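Local coordinates for endo-beta-1,2-glucanase (Talaromyces funiculosus, PDB 6IMV), which hydrolyses the beta-1,2-glucosidic bonds within beta-1,2-glucan chains and is held here in complex with sophorose, at residues N55-D60 with Q149-T154; S282-I287 with P292-K297; I320-Q325 with K480-P485. One frame throughout, in Å; residues are numbered along the deposited sequence.

Following the chain from the N terminus, interaction 1 comes first: N55-D60, leading into strand 57-64, meets Q149-T154, which runs into strand 152-153 of the same antiparallel sheet, closing a loop of 88 residues that holds helices 80-94 and 112-133. Interaction 2 is local, the hairpin of strands 282-287 and 290-296. Helix 318-337 follows, and interaction 3 joins it to the loop after helix 461-475, closing a loop of 154 residues. The three are in series, so none nests or crosses. Interactions 2 and 3 touch through a Lys-480 to Asp-284 salt bridge, their centres about 10 Å apart; interaction 1 is on the opposite side of the chain's centre, its centre about 41 Å from either.

Interaction 1 (N55-D60 with Q149-T154); sequences NGMSYD and QDLTPT. With BGC (beta-D-glucopyranose), chain I.
Asn-55 faces Gln-149 at one end of this contact, and Met-57 faces Leu-151 at the other. The CB of Asn-55 sits 3.3 Å from the backbone O of Gln-149, and its ND2 sends a weak hydrogen bond of 3.4 Å to that same O. That nitrogen also bonds to the backbone O of Ser-146. The Gln-149 chain bends at chi2 (61°), which brings its amide back alongside the Asn-55 backbone, with OE1 3.8 Å from Asn-55 CB; its NE2 is tied to the backbone O of Gly-54. At the other end of the Asn-55 amide, OD1 accepts from Met-57 N at 2.9 Å, the donor above the carbonyl plane. This is an Asx turn, and Gly-56 and Met-57 together face Asn-52 as a G1 beta bulge leading into strand 57-64. Met-57 then reaches tip to tip with Leu-151: CE approaches CD1 at 3.6 Å, while the methionine CG touches CD2. Phe-144 and helix 112-133 also pack on this pair. Further along the strand, Asp-60 enters the sugar pocket, OD2 accepting from O4 of the glucose at 2.6 Å and bonding also to His-75 ND1, OD1 accepting from the sugar's O6.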
loop_
_atom_site.group_PDB
_atom_site.type_symbol
_atom_site.label_atom_id
_atom_site.label_comp_id
_atom_site.label_asym_id
_atom_site.label_seq_id
_atom_site.Cartn_x
_atom_site.Cartn_y
_atom_site.Cartn_z
ATOM N N ASN A 55 -12.597 -9.468 15.726
ATOM C CA ASN A 55 -13.460 -9.059 14.602
ATOM C C ASN A 55 -12.723 -9.170 13.253
ATOM O O ASN A 55 -13.311 -8.903 12.213
ATOM C CB ASN A 55 -14.042 -7.662 14.836
ATOM C CG ASN A 55 -12.988 -6.578 14.914
ATOM O OD1 ASN A 55 -11.839 -6.791 14.524
ATOM N ND2 ASN A 55 -13.383 -5.408 15.397
ATOM N N GLY A 56 -11.448 -9.562 13.279
ATOM C CA GLY A 56 -10.660 -9.797 12.070
ATOM C C GLY A 56 -10.228 -8.512 11.377
ATOM O O GLY A 56 -9.779 -8.562 10.242
ATOM N N MET A 57 -10.348 -7.368 12.057
ATOM C CA MET A 57 -10.115 -6.061 11.444
ATOM C C MET A 57 -8.696 -5.570 11.749
ATOM O O MET A 57 -8.192 -5.777 12.853
ATOM C CB MET A 57 -11.120 -5.028 11.965
ATOM C CG MET A 57 -12.566 -5.359 11.619
ATOM S SD MET A 57 -12.868 -5.442 9.836
ATOM C CE MET A 57 -12.312 -3.833 9.288
ATOM N N SER A 58 -8.083 -4.893 10.765
ATOM C CA SER A 58 -6.782 -4.266 10.937
ATOM C C SER A 58 -6.897 -3.106 11.930
ATOM O O SER A 58 -7.947 -2.475 12.043
ATOM C CB SER A 58 -6.188 -3.792 9.631
ATOM O OG SER A 58 -6.935 -2.730 9.067
ATOM N N TYR A 59 -5.805 -2.887 12.667
ATOM C CA TYR A 59 -5.457 -1.595 13.241
ATOM C C TYR A 59 -4.412 -0.949 12.335
ATOM O O TYR A 59 -3.596 -1.670 11.774
ATOM C CB TYR A 59 -4.831 -1.756 14.628
ATOM C CG TYR A 59 -5.718 -2.369 15.677
ATOM C CD1 TYR A 59 -6.902 -1.755 16.060
ATOM C CD2 TYR A 59 -5.372 -3.569 16.285
ATOM C CE1 TYR A 59 -7.718 -2.323 17.023
ATOM C CE2 TYR A 59 -6.177 -4.144 17.254
ATOM C CZ TYR A 59 -7.352 -3.515 17.623
ATOM O OH TYR A 59 -8.145 -4.073 18.574
ATOM N N ASP A 60 -4.384 0.388 12.270
ATOM C CA ASP A 60 -3.346 1.101 11.538
ATOM C C ASP A 60 -1.966 0.568 11.946
ATOM O O ASP A 60 -1.083 0.389 11.105
ATOM C CB ASP A 60 -3.417 2.612 11.783
ATOM C CG ASP A 60 -2.299 3.385 11.094
ATOM O OD1 ASP A 60 -2.110 3.179 9.887
ATOM O OD2 ASP A 60 -1.629 4.182 11.777
ATOM N N GLN A 149 -15.857 -4.801 19.039
ATOM C CA GLN A 149 -16.261 -5.917 18.177
ATOM C C GLN A 149 -16.931 -5.381 16.899
ATOM O O GLN A 149 -16.683 -5.883 15.807
ATOM C CB GLN A 149 -17.135 -6.893 18.973
ATOM C CG GLN A 149 -17.572 -8.136 18.201
ATOM C CD GLN A 149 -16.420 -8.994 17.730
ATOM O OE1 GLN A 149 -15.283 -8.884 18.198
ATOM N NE2 GLN A 149 -16.705 -9.862 16.773
ATOM N N ASP A 150 -17.776 -4.357 17.032
ATOM C CA ASP A 150 -18.414 -3.730 15.881
ATOM C C ASP A 150 -17.633 -2.478 15.480
ATOM O O ASP A 150 -17.261 -1.690 16.326
ATOM C CB ASP A 150 -19.868 -3.344 16.165
ATOM C CG ASP A 150 -20.834 -4.512 16.211
ATOM O OD1 ASP A 150 -20.395 -5.658 16.035
ATOM O OD2 ASP A 150 -22.037 -4.254 16.383
ATOM N N LEU A 151 -17.446 -2.296 14.169
ATOM C CA LEU A 151 -16.874 -1.087 13.598
ATOM C C LEU A 151 -17.812 0.105 13.816
ATOM O O LEU A 151 -19.040 -0.014 13.713
ATOM C CB LEU A 151 -16.653 -1.270 12.095
ATOM C CG LEU A 151 -15.603 -2.295 11.675
ATOM C CD1 LEU A 151 -15.418 -2.284 10.169
ATOM C CD2 LEU A 151 -14.287 -2.069 12.392
ATOM N N THR A 152 -17.184 1.253 14.074
ATOM C CA THR A 152 -17.788 2.568 13.953
ATOM C C THR A 152 -16.881 3.427 13.075
ATOM O O THR A 152 -15.668 3.233 13.056
ATOM C CB THR A 152 -17.993 3.219 15.329
ATOM O OG1 THR A 152 -16.727 3.329 15.975
ATOM C CG2 THR A 152 -18.942 2.430 16.206
ATOM N N PRO A 153 -17.424 4.418 12.341
ATOM C CA PRO A 153 -16.570 5.422 11.716
ATOM C C PRO A 153 -15.769 6.137 12.817
ATOM O O PRO A 153 -16.265 6.288 13.934
ATOM C CB PRO A 153 -17.554 6.375 11.019
ATOM C CG PRO A 153 -18.858 5.592 10.922
ATOM C CD PRO A 153 -18.861 4.651 12.109
ATOM N N THR A 154 -14.541 6.563 12.510
ATOM C CA THR A 154 -13.870 7.509 13.396
ATOM C C THR A 154 -14.697 8.799 13.370
ATOM O O THR A 154 -15.485 9.002 12.448
ATOM C CB THR A 154 -12.414 7.758 12.999
ATOM O OG1 THR A 154 -12.387 8.443 11.748
ATOM C CG2 THR A 154 -11.603 6.489 12.917
HETATM C C2 BGC I . -2.659 8.948 9.485
HETATM C C3 BGC I . -1.760 8.167 10.458
HETATM C C4 BGC I . -1.387 6.774 9.914
HETATM C C5 BGC I . -0.910 6.890 8.458
HETATM C C6 BGC I . -0.589 5.538 7.816
HETATM C C1 BGC I . -2.074 8.926 8.079
HETATM O O1 BGC I . -2.881 9.603 7.113
HETATM O O2 BGC I . -2.729 10.298 9.909
HETATM O O3 BGC I . -2.393 8.032 11.731
HETATM O O4 BGC I . -0.377 6.140 10.726
HETATM O O5 BGC I . -1.900 7.568 7.673
HETATM O O6 BGC I . -1.788 4.772 7.722
#

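Interaction 2 (S282-I287 with P292-K297); sequences SVDYHI and PITVQK. With NAG (2-acetamido-2-deoxy-beta-D-glucopyranose), chain H.
Val-283 and Val-295 face each other as a hydrogen-bonded antiparallel pair. Val-283 N gives to Val-295 O, and Val-295 N returns a bond to Val-283 O at 2.8 Å. Two residues along, Tyr-285 and Ile-293 repeat the exchange: Tyr-285 N reaches Ile-293 O at 2.7 Å, and Ile-293 N meets Tyr-285 O. Those carbonyls also take CA-H contacts, as where Pro-292 CA comes 3.2 Å from Tyr-285 O. Strands 282-287 and 290-296 thus form a two-stranded beta hairpin, twisted, with 144° between the directions of the two short strand segments.

On the face that carries Ser-282, Asp-284 and Thr-294, the polar ends of Asp-284 and Thr-294 are shared with the loop beyond helix 461-475. Thr-294 OG1 donates to Asp-284 OD1 at 2.6 Å, meeting the syn side of the carboxylate but 34° out of its plane, and the same hydroxyl accepts from Lys-480 N. The other oxygen, Asp-284 OD2, forms a salt bridge with Lys-480 NZ, so both carboxylate oxygens are engaged and the aspartate's negative charge is probably well balanced. Thr-294 O is bonded to Asn-326 ND2, and Gln-296 OE1 to Tyr-472 OH.

The opposite face carries Val-283, Val-295, Tyr-285 and Ile-293. Val-283 CG2 meets Val-295 CG2, and Tyr-285 leads its ring away toward helix 318-337, where OH bonds with Asn-334 ND2. Two more contacts lie at the strand ends. Toward the turn, Pro-292 CD stands over the face of the His-286 ring, 4.1 Å from its centroid: a CH-pi contact. At the far end the Lys-297 chain crosses both methyls of Val-283 and runs extended to O7 of a glycan N-acetylglucosamine, in a bond so short in the model that its detail is doubtful.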
loop_
_atom_site.group_PDB
_atom_site.type_symbol
_atom_site.label_atom_id
_atom_site.label_comp_id
_atom_site.label_asym_id
_atom_site.label_seq_id
_atom_site.Cartn_x
_atom_site.Cartn_y
_atom_site.Cartn_z
ATOM N N SER A 282 4.823 13.638 -18.503
ATOM C CA SER A 282 6.215 13.221 -18.660
ATOM C C SER A 282 7.131 14.340 -18.165
ATOM O O SER A 282 6.964 15.480 -18.557
ATOM C CB SER A 282 6.504 12.899 -20.096
ATOM O OG SER A 282 7.794 12.346 -20.246
ATOM N N VAL A 283 8.089 14.005 -17.299
ATOM C CA VAL A 283 9.132 14.940 -16.908
ATOM C C VAL A 283 10.449 14.173 -16.810
ATOM O O VAL A 283 10.464 12.951 -16.618
ATOM C CB VAL A 283 8.828 15.666 -15.582
ATOM C CG1 VAL A 283 7.643 16.597 -15.715
ATOM C CG2 VAL A 283 8.624 14.699 -14.418
ATOM N N ASP A 284 11.550 14.918 -16.915
ATOM C CA ASP A 284 12.871 14.342 -16.842
ATOM C C ASP A 284 13.494 14.698 -15.488
ATOM O O ASP A 284 13.608 15.884 -15.128
ATOM C CB ASP A 284 13.734 14.813 -18.014
ATOM C CG ASP A 284 13.390 14.189 -19.354
ATOM O OD1 ASP A 284 12.556 13.235 -19.406
ATOM O OD2 ASP A 284 13.961 14.664 -20.346
ATOM N N TYR A 285 13.889 13.664 -14.741
ATOM C CA TYR A 285 14.749 13.833 -13.581
ATOM C C TYR A 285 16.181 14.101 -14.058
ATOM O O TYR A 285 16.717 13.351 -14.866
ATOM C CB TYR A 285 14.773 12.588 -12.695
ATOM C CG TYR A 285 15.690 12.736 -11.509
ATOM C CD1 TYR A 285 15.234 13.241 -10.303
ATOM C CD2 TYR A 285 17.037 12.430 -11.609
ATOM C CE1 TYR A 285 16.083 13.400 -9.219
ATOM C CE2 TYR A 285 17.904 12.609 -10.544
ATOM C CZ TYR A 285 17.427 13.088 -9.345
ATOM O OH TYR A 285 18.293 13.237 -8.300
ATOM N N HIS A 286 16.798 15.163 -13.541
ATOM C CA HIS A 286 18.170 15.489 -13.907
ATOM C C HIS A 286 18.774 16.375 -12.823
ATOM O O HIS A 286 18.418 17.539 -12.720
ATOM C CB HIS A 286 18.238 16.138 -15.304
ATOM C CG HIS A 286 19.605 16.133 -15.910
ATOM N ND1 HIS A 286 19.921 16.904 -17.013
ATOM C CD2 HIS A 286 20.733 15.455 -15.588
ATOM C CE1 HIS A 286 21.185 16.708 -17.343
ATOM N NE2 HIS A 286 21.707 15.827 -16.481
ATOM N N ILE A 287 19.627 15.768 -11.991
ATOM C CA ILE A 287 20.367 16.461 -10.942
ATOM C C ILE A 287 21.809 15.952 -10.962
ATOM O O ILE A 287 22.050 14.745 -11.010
ATOM C CB ILE A 287 19.698 16.293 -9.564
ATOM C CG1 ILE A 287 18.332 16.984 -9.522
ATOM C CG2 ILE A 287 20.609 16.805 -8.454
ATOM C CD1 ILE A 287 17.600 16.816 -8.218
ATOM N N PRO A 292 19.573 12.834 -17.981
ATOM C CA PRO A 292 18.140 12.835 -17.695
ATOM C C PRO A 292 17.507 11.436 -17.662
ATOM O O PRO A 292 17.916 10.565 -18.413
ATOM C CB PRO A 292 17.560 13.669 -18.845
ATOM C CG PRO A 292 18.535 13.456 -19.982
ATOM C CD PRO A 292 19.887 13.374 -19.313
ATOM N N ILE A 293 16.523 11.257 -16.773
ATOM C CA ILE A 293 15.688 10.063 -16.717
ATOM C C ILE A 293 14.219 10.497 -16.827
ATOM O O ILE A 293 13.715 11.205 -15.958
ATOM C CB ILE A 293 15.922 9.247 -15.430
ATOM C CG1 ILE A 293 17.386 8.863 -15.221
ATOM C CG2 ILE A 293 15.032 8.009 -15.433
ATOM C CD1 ILE A 293 17.731 8.531 -13.787
ATOM N N THR A 294 13.535 10.037 -17.876
ATOM C CA THR A 294 12.124 10.336 -18.083
ATOM C C THR A 294 11.277 9.487 -17.133
ATOM O O THR A 294 11.398 8.247 -17.105
ATOM C CB THR A 294 11.684 10.079 -19.530
ATOM O OG1 THR A 294 12.537 10.832 -20.388
ATOM C CG2 THR A 294 10.237 10.452 -19.767
ATOM N N VAL A 295 10.415 10.169 -16.372
ATOM C CA VAL A 295 9.525 9.525 -15.432
ATOM C C VAL A 295 8.118 10.099 -15.588
ATOM O O VAL A 295 7.918 11.186 -16.139
ATOM C CB VAL A 295 10.021 9.700 -13.983
ATOM C CG1 VAL A 295 11.387 9.076 -13.791
ATOM C CG2 VAL A 295 10.029 11.163 -13.552
ATOM N N GLN A 296 7.154 9.356 -15.046
ATOM C CA GLN A 296 5.837 9.878 -14.733
ATOM C C GLN A 296 5.957 10.877 -13.579
ATOM O O GLN A 296 6.431 10.526 -12.487
ATOM C CB GLN A 296 4.907 8.741 -14.315
ATOM C CG GLN A 296 3.518 9.227 -13.922
ATOM C CD GLN A 296 2.658 8.072 -13.488
ATOM O OE1 GLN A 296 1.927 7.499 -14.289
ATOM N NE2 GLN A 296 2.765 7.716 -12.220
ATOM N N LYS A 297 5.504 12.110 -13.816
ATOM C CA LYS A 297 5.502 13.133 -12.792
ATOM C C LYS A 297 4.633 12.667 -11.617
ATOM O O LYS A 297 3.535 12.165 -11.816
ATOM C CB LYS A 297 5.000 14.453 -13.373
ATOM C CG LYS A 297 5.222 15.665 -12.482
ATOM C CD LYS A 297 4.730 16.936 -13.129
ATOM C CE LYS A 297 5.001 18.149 -12.272
ATOM N NZ LYS A 297 4.550 19.382 -12.951
HETATM C C1 NAG H . -0.169 20.234 -10.482
HETATM C C2 NAG H . 0.372 21.256 -11.480
HETATM C C3 NAG H . -0.781 22.155 -11.901
HETATM C C4 NAG H . -1.850 21.292 -12.563
HETATM C C5 NAG H . -2.406 20.348 -11.488
HETATM C C6 NAG H . -3.512 19.430 -11.998
HETATM C C7 NAG H . 2.727 21.907 -11.170
HETATM C C8 NAG H . 3.664 22.795 -10.425
HETATM N N2 NAG H . 1.434 22.060 -10.901
HETATM O O3 NAG H . -0.294 23.122 -12.817
HETATM O O4 NAG H . -2.841 22.110 -13.198
HETATM O O5 NAG H . -1.314 19.543 -11.023
HETATM O O6 NAG H . -3.113 18.823 -13.237
HETATM O O7 NAG H . 3.143 21.083 -11.956
#

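Interaction 3 (I320-Q325 with K480-P485); sequences IRRVFQ and KGEHVP
Arg-322 and Glu-482 cross at a slant, the carboxylate set against the guanidinium edge and OE2 lying along the arginine's first methylenes. The arginine grips side-on: NE donates to OE2 of Glu-482 at 3.0 Å, and NH1 of Arg-322 donates to OE1 at 2.8 Å, so each nitrogen has its own oxygen. Both oxygens lie nearly in the guanidinium plane, which points the two N-H groups well at their acceptors. On the glutamate side the fit is less flat. Both oxygens are met on the syn side, but the two planes are twisted 28° apart, and the NH1 bond leaves the carboxylate plane more than the NE bond does.

The bend of Arg-322 at chi3 (60°) swings NE to the side, toward the Glu-482 carboxylate, while OE2 rests beside CB and CG of the arginine, 3.4 Å from Arg-322 CG. The glutamate instead reaches across from its turn with an extended chain. With two bonds to separate nitrogens, the carboxylate should have little freedom to rotate about its last torsion. A water adds a second route: it lies 2.7 Å from Glu-482 OE2 and 3.0 Å from the backbone O of Arg-322, so OE2 is approached by NE and by water.

Neither residue is buried, and the pair lies at the surface, over the side of helix 318-337 that also packs on Leu-479. Glu-482 belongs to a type I beta turn from Gly-481 to Val-484, closed by Val-484 N bonding to Gly-481 O at 3.0 Å; the O of Val-484 is taken by Arg-329 NH1, two turns further along the same helix. The arrangement is a bidentate, side-on arginine-carboxylate salt bridge, joining a helix flank to a beta turn in the loop after helix 461-475.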
loop_
_atom_site.group_PDB
_atom_site.type_symbol
_atom_site.label_atom_id
_atom_site.label_comp_id
_atom_site.label_asym_id
_atom_site.label_seq_id
_atom_site.Cartn_x
_atom_site.Cartn_y
_atom_site.Cartn_z
ATOM N N ILE A 320 4.642 0.953 -19.958
ATOM C CA ILE A 320 4.374 1.269 -18.556
ATOM C C ILE A 320 5.505 0.707 -17.693
ATOM O O ILE A 320 6.033 1.418 -16.833
ATOM C CB ILE A 320 2.991 0.769 -18.102
ATOM C CG1 ILE A 320 1.880 1.403 -18.944
ATOM C CG2 ILE A 320 2.805 1.035 -16.614
ATOM C CD1 ILE A 320 0.458 1.017 -18.529
ATOM N N ARG A 321 5.875 -0.554 -17.936
ATOM C CA ARG A 321 6.967 -1.192 -17.212
ATOM C C ARG A 321 8.241 -0.334 -17.322
ATOM O O ARG A 321 8.932 -0.122 -16.326
ATOM C CB ARG A 321 7.181 -2.615 -17.737
ATOM C CG ARG A 321 8.115 -3.461 -16.886
ATOM C CD ARG A 321 8.406 -4.787 -17.568
ATOM N NE ARG A 321 7.211 -5.404 -18.116
ATOM C CZ ARG A 321 6.930 -5.501 -19.415
ATOM N NH1 ARG A 321 5.804 -6.071 -19.804
ATOM N NH2 ARG A 321 7.778 -5.029 -20.313
ATOM N N ARG A 322 8.525 0.178 -18.525
ATOM C CA ARG A 322 9.742 0.979 -18.792
ATOM C C ARG A 322 9.698 2.309 -18.022
ATOM O O ARG A 322 10.683 2.703 -17.419
ATOM C CB ARG A 322 9.905 1.230 -20.297
ATOM C CG ARG A 322 10.389 0.020 -21.084
ATOM C CD ARG A 322 10.193 0.202 -22.578
ATOM N NE ARG A 322 10.924 1.354 -23.098
ATOM C CZ ARG A 322 10.509 2.148 -24.085
ATOM N NH1 ARG A 322 11.215 3.219 -24.394
ATOM N NH2 ARG A 322 9.390 1.900 -24.744
ATOM N N VAL A 323 8.555 2.997 -18.055
ATOM C CA VAL A 323 8.390 4.279 -17.361
ATOM C C VAL A 323 8.546 4.066 -15.851
ATOM O O VAL A 323 9.174 4.871 -15.163
ATOM C CB VAL A 323 7.043 4.938 -17.712
ATOM C CG1 VAL A 323 6.705 6.079 -16.769
ATOM C CG2 VAL A 323 7.031 5.422 -19.159
ATOM N N PHE A 324 7.978 2.978 -15.332
ATOM C CA PHE A 324 8.039 2.715 -13.893
ATOM C C PHE A 324 9.418 2.160 -13.491
ATOM O O PHE A 324 9.856 2.382 -12.359
ATOM C CB PHE A 324 6.869 1.828 -13.460
ATOM C CG PHE A 324 5.598 2.613 -13.246
ATOM C CD1 PHE A 324 4.885 3.109 -14.323
ATOM C CD2 PHE A 324 5.144 2.895 -11.967
ATOM C CE1 PHE A 324 3.713 3.830 -14.125
ATOM C CE2 PHE A 324 3.992 3.639 -11.771
ATOM C CZ PHE A 324 3.264 4.088 -12.849
ATOM N N GLN A 325 10.106 1.470 -14.407
ATOM C CA GLN A 325 11.490 1.077 -14.159
ATOM C C GLN A 325 12.350 2.348 -14.040
ATOM O O GLN A 325 13.173 2.469 -13.147
ATOM C CB GLN A 325 12.017 0.127 -15.241
ATOM C CG GLN A 325 13.348 -0.517 -14.862
ATOM C CD GLN A 325 13.765 -1.679 -15.735
ATOM O OE1 GLN A 325 13.198 -1.942 -16.781
ATOM N NE2 GLN A 325 14.806 -2.373 -15.322
ATOM N N LYS A 480 14.205 8.979 -22.019
ATOM C CA LYS A 480 15.624 9.120 -21.742
ATOM C C LYS A 480 15.956 8.360 -20.456
ATOM O O LYS A 480 15.083 8.163 -19.589
ATOM C CB LYS A 480 16.021 10.595 -21.602
ATOM C CG LYS A 480 15.709 11.448 -22.823
ATOM C CD LYS A 480 15.982 12.917 -22.645
ATOM C CE LYS A 480 15.131 13.785 -23.556
ATOM N NZ LYS A 480 13.792 14.045 -22.958
ATOM N N GLY A 481 17.220 7.926 -20.367
ATOM C CA GLY A 481 17.807 7.489 -19.127
ATOM C C GLY A 481 17.614 6.007 -18.873
ATOM O O GLY A 481 17.906 5.541 -17.771
ATOM N N GLU A 482 17.183 5.255 -19.892
ATOM C CA GLU A 482 16.906 3.825 -19.708
ATOM C C GLU A 482 18.219 3.032 -19.536
ATOM O O GLU A 482 18.185 1.877 -19.127
ATOM C CB GLU A 482 16.082 3.264 -20.864
ATOM C CG GLU A 482 14.667 3.796 -20.917
ATOM C CD GLU A 482 13.752 2.960 -21.787
ATOM O OE1 GLU A 482 13.624 3.297 -22.971
ATOM O OE2 GLU A 482 13.183 1.958 -21.277
ATOM N N HIS A 483 19.360 3.672 -19.822
ATOM C CA HIS A 483 20.687 3.083 -19.660
ATOM C C HIS A 483 21.266 3.394 -18.269
ATOM O O HIS A 483 22.326 2.902 -17.936
ATOM C CB HIS A 483 21.632 3.556 -20.776
ATOM C CG HIS A 483 21.300 2.979 -22.108
ATOM N ND1 HIS A 483 20.445 3.608 -22.998
ATOM C CD2 HIS A 483 21.675 1.822 -22.700
ATOM C CE1 HIS A 483 20.319 2.867 -24.084
ATOM N NE2 HIS A 483 21.063 1.771 -23.929
ATOM N N VAL A 484 20.586 4.215 -17.455
ATOM C CA VAL A 484 21.084 4.536 -16.121
ATOM C C VAL A 484 20.792 3.356 -15.193
ATOM O O VAL A 484 19.638 3.084 -14.881
ATOM C CB VAL A 484 20.486 5.850 -15.588
ATOM C CG1 VAL A 484 20.899 6.103 -14.147
ATOM C CG2 VAL A 484 20.865 7.032 -16.480
ATOM N N PRO A 485 21.816 2.625 -14.701
ATOM C CA PRO A 485 21.592 1.536 -13.753
ATOM C C PRO A 485 21.005 2.038 -12.428
ATOM O O PRO A 485 21.227 3.216 -12.056
ATOM C CB PRO A 485 22.998 0.966 -13.510
ATOM C CG PRO A 485 23.782 1.403 -14.727
ATOM C CD PRO A 485 23.247 2.791 -15.016
HETATM O O HOH W 1 13.209 1.520 -18.586
#